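Local coordinates for protein mannan endo-1,4-beta-mannosidase (Mytilus edulis, PDB 2C0H) that hydrolyses internal beta-1,4-mannosidic linkages in the backbones of mannans, at residues H339-T344 and Q348-L353. The protein carries 3 engineered substitutions. Numbering follows the deposited sequence.
Sequences HLKSRT and QVQFGL
Leu340 and Val349 meet in van der Waals contact where the chain, on leaving a helix, folds back on itself. The apolar part is small: Val349 CG2 lies 4.2 Å from Leu340 CB and 3.6 Å from Leu340 O. Val349 has CG1 anti to its own backbone N (chi1 179°), which sets CG2 beside that nitrogen and lets it lean on the turn at 340-343. This type I turn is closed by the backbone bond from Arg343 N to Leu340 O (3.0 Å). Outside the pair, Tyr313 of helix 305-314 packs on both Leu340 and Val349.

The polar link is a water-mediated bridge. One water donates to Lys341 O (3.1 Å) and to Arg343 O (2.8 Å), while accepting from Gln350 N (3.1 Å), so three backbone groups are tied together where the two segments do not bond directly.

Among the longer side chains, Gln350 bends at chi2 (41°) and brings its amide obliquely across the base of Lys341, with OE1 3.6 Å from Lys341 CG. The 2.7 Å approach of Gln350 OE1 to Lys341 O sets two acceptors together and makes the orientation of the amide doubtful, although NE2 as modelled makes a weak hydrogen bond to Gly58 O. The Lys341 ammonium leads away to Ser56 O, and Arg343 turns its guanidinium to Asp345 and Glu310.

Gln348 then bonds through its backbone to His18 and Phe20 of strand 17-25. The arrangement is that of a C-terminal tail which, after the last helix of a TIM barrel, here of glycosyl hydrolase family 5, turns back to the first barrel strand.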
loop_
_atom_site.group_PDB
_atom_site.type_symbol
_atom_site.label_atom_id
_atom_site.label_comp_id
_atom_site.label_asym_id
_atom_site.label_seq_id
_atom_site.Cartn_x
_atom_site.Cartn_y
_atom_site.Cartn_z
ATOM N N HIS A 339 15.315 -14.333 8.299
ATOM C CA HIS A 339 15.427 -14.241 9.762
ATOM C C HIS A 339 14.112 -14.588 10.444
ATOM O O HIS A 339 14.102 -15.154 11.526
ATOM C CB HIS A 339 15.897 -12.849 10.220
ATOM C CG HIS A 339 16.190 -12.779 11.683
ATOM N ND1 HIS A 339 17.202 -13.509 12.268
ATOM C CD2 HIS A 339 15.582 -12.104 12.687
ATOM C CE1 HIS A 339 17.215 -13.275 13.567
ATOM N NE2 HIS A 339 16.245 -12.424 13.849
ATOM N N LEU A 340 12.994 -14.283 9.800
ATOM C CA LEU A 340 11.692 -14.586 10.396
ATOM C C LEU A 340 11.076 -15.921 9.964
ATOM O O LEU A 340 10.009 -16.292 10.473
ATOM C CB LEU A 340 10.698 -13.462 10.059
ATOM C CG LEU A 340 11.045 -12.047 10.515
ATOM C CD1 LEU A 340 9.860 -11.127 10.207
ATOM C CD2 LEU A 340 11.398 -11.972 11.986
ATOM N N LYS A 341 11.727 -16.643 9.049
ATOM C CA LYS A 341 11.102 -17.788 8.368
ATOM C C LYS A 341 10.396 -18.764 9.322
ATOM O O LYS A 341 9.230 -19.111 9.099
ATOM C CB LYS A 341 12.118 -18.537 7.485
ATOM C CG LYS A 341 11.506 -19.696 6.723
ATOM C CD LYS A 341 12.561 -20.580 6.071
ATOM C CE LYS A 341 13.127 -19.999 4.826
ATOM N NZ LYS A 341 13.962 -21.024 4.131
ATOM N N SER A 342 11.076 -19.190 10.384
ATOM C CA SER A 342 10.505 -20.209 11.283
ATOM C C SER A 342 9.768 -19.657 12.510
ATOM O O SER A 342 9.408 -20.422 13.412
ATOM C CB SER A 342 11.612 -21.168 11.735
ATOM O OG SER A 342 12.043 -21.959 10.635
ATOM N N ARG A 343 9.517 -18.352 12.546
ATOM C CA ARG A 343 9.090 -17.695 13.784
ATOM C C ARG A 343 7.585 -17.784 13.995
ATOM O O ARG A 343 6.809 -17.690 13.046
ATOM C CB ARG A 343 9.551 -16.228 13.816
ATOM C CG ARG A 343 11.075 -16.025 13.840
ATOM C CD ARG A 343 11.684 -16.301 15.192
ATOM N NE ARG A 343 11.354 -15.258 16.160
ATOM C CZ ARG A 343 12.048 -14.135 16.380
ATOM N NH1 ARG A 343 13.180 -13.875 15.735
ATOM N NH2 ARG A 343 11.625 -13.272 17.286
ATOM N N THR A 344 7.199 -18.010 15.245
ATOM C CA THR A 344 5.788 -18.009 15.652
ATOM C C THR A 344 5.482 -17.191 16.920
ATOM O O THR A 344 4.308 -17.083 17.296
ATOM C CB THR A 344 5.286 -19.447 15.863
ATOM O OG1 THR A 344 6.049 -20.070 16.905
ATOM C CG2 THR A 344 5.398 -20.261 14.574
ATOM N N GLN A 348 2.341 -16.325 12.961
ATOM C CA GLN A 348 2.926 -17.223 11.971
ATOM C C GLN A 348 3.392 -16.438 10.760
ATOM O O GLN A 348 2.692 -15.585 10.268
ATOM C CB GLN A 348 1.905 -18.266 11.505
ATOM C CG GLN A 348 1.497 -19.281 12.560
ATOM C CD GLN A 348 0.482 -20.290 12.030
ATOM O OE1 GLN A 348 -0.451 -20.691 12.746
ATOM N NE2 GLN A 348 0.656 -20.705 10.772
ATOM N N VAL A 349 4.576 -16.756 10.262
ATOM C CA VAL A 349 5.078 -16.170 9.036
ATOM C C VAL A 349 4.914 -17.150 7.866
ATOM O O VAL A 349 4.587 -16.760 6.751
ATOM C CB VAL A 349 6.557 -15.798 9.217
ATOM C CG1 VAL A 349 7.122 -15.204 7.939
ATOM C CG2 VAL A 349 6.719 -14.832 10.374
ATOM N N GLN A 350 5.157 -18.434 8.122
ATOM C CA GLN A 350 4.932 -19.473 7.129
ATOM C C GLN A 350 3.586 -20.113 7.391
ATOM O O GLN A 350 3.404 -20.844 8.361
ATOM C CB GLN A 350 6.056 -20.513 7.168
ATOM C CG GLN A 350 7.118 -20.314 6.103
ATOM C CD GLN A 350 7.494 -18.866 5.893
ATOM O OE1 GLN A 350 8.155 -18.258 6.730
ATOM N NE2 GLN A 350 7.063 -18.299 4.770
ATOM N N PHE A 351 2.623 -19.790 6.542
ATOM C CA PHE A 351 1.305 -20.390 6.619
ATOM C C PHE A 351 0.817 -20.740 5.213
ATOM O O PHE A 351 1.197 -20.094 4.235
ATOM C CB PHE A 351 0.334 -19.454 7.344
ATOM C CG PHE A 351 0.263 -18.061 6.766
ATOM C CD1 PHE A 351 -0.702 -17.732 5.826
ATOM C CD2 PHE A 351 1.152 -17.072 7.173
ATOM C CE1 PHE A 351 -0.771 -16.453 5.292
ATOM C CE2 PHE A 351 1.091 -15.795 6.639
ATOM C CZ PHE A 351 0.129 -15.484 5.692
ATOM N N GLY A 352 0.000 -21.781 5.117
ATOM C CA GLY A 352 -0.542 -22.231 3.843
ATOM C C GLY A 352 -1.768 -21.420 3.477
ATOM O O GLY A 352 -2.519 -21.000 4.356
ATOM N N LEU A 353 -1.967 -21.186 2.185
ATOM C CA LEU A 353 -3.117 -20.418 1.727
ATOM C C LEU A 353 -4.352 -21.301 1.629
ATOM O O LEU A 353 -5.481 -20.821 1.813
ATOM C CB LEU A 353 -2.828 -19.775 0.373
ATOM C CG LEU A 353 -1.614 -18.847 0.355
ATOM C CD1 LEU A 353 -1.520 -18.175 -1.000
ATOM C CD2 LEU A 353 -1.681 -17.816 1.464
ATOM O OXT LEU A 353 -4.251 -22.506 1.365
HETATM O O HOH W 1 6.559 -19.243 10.714
#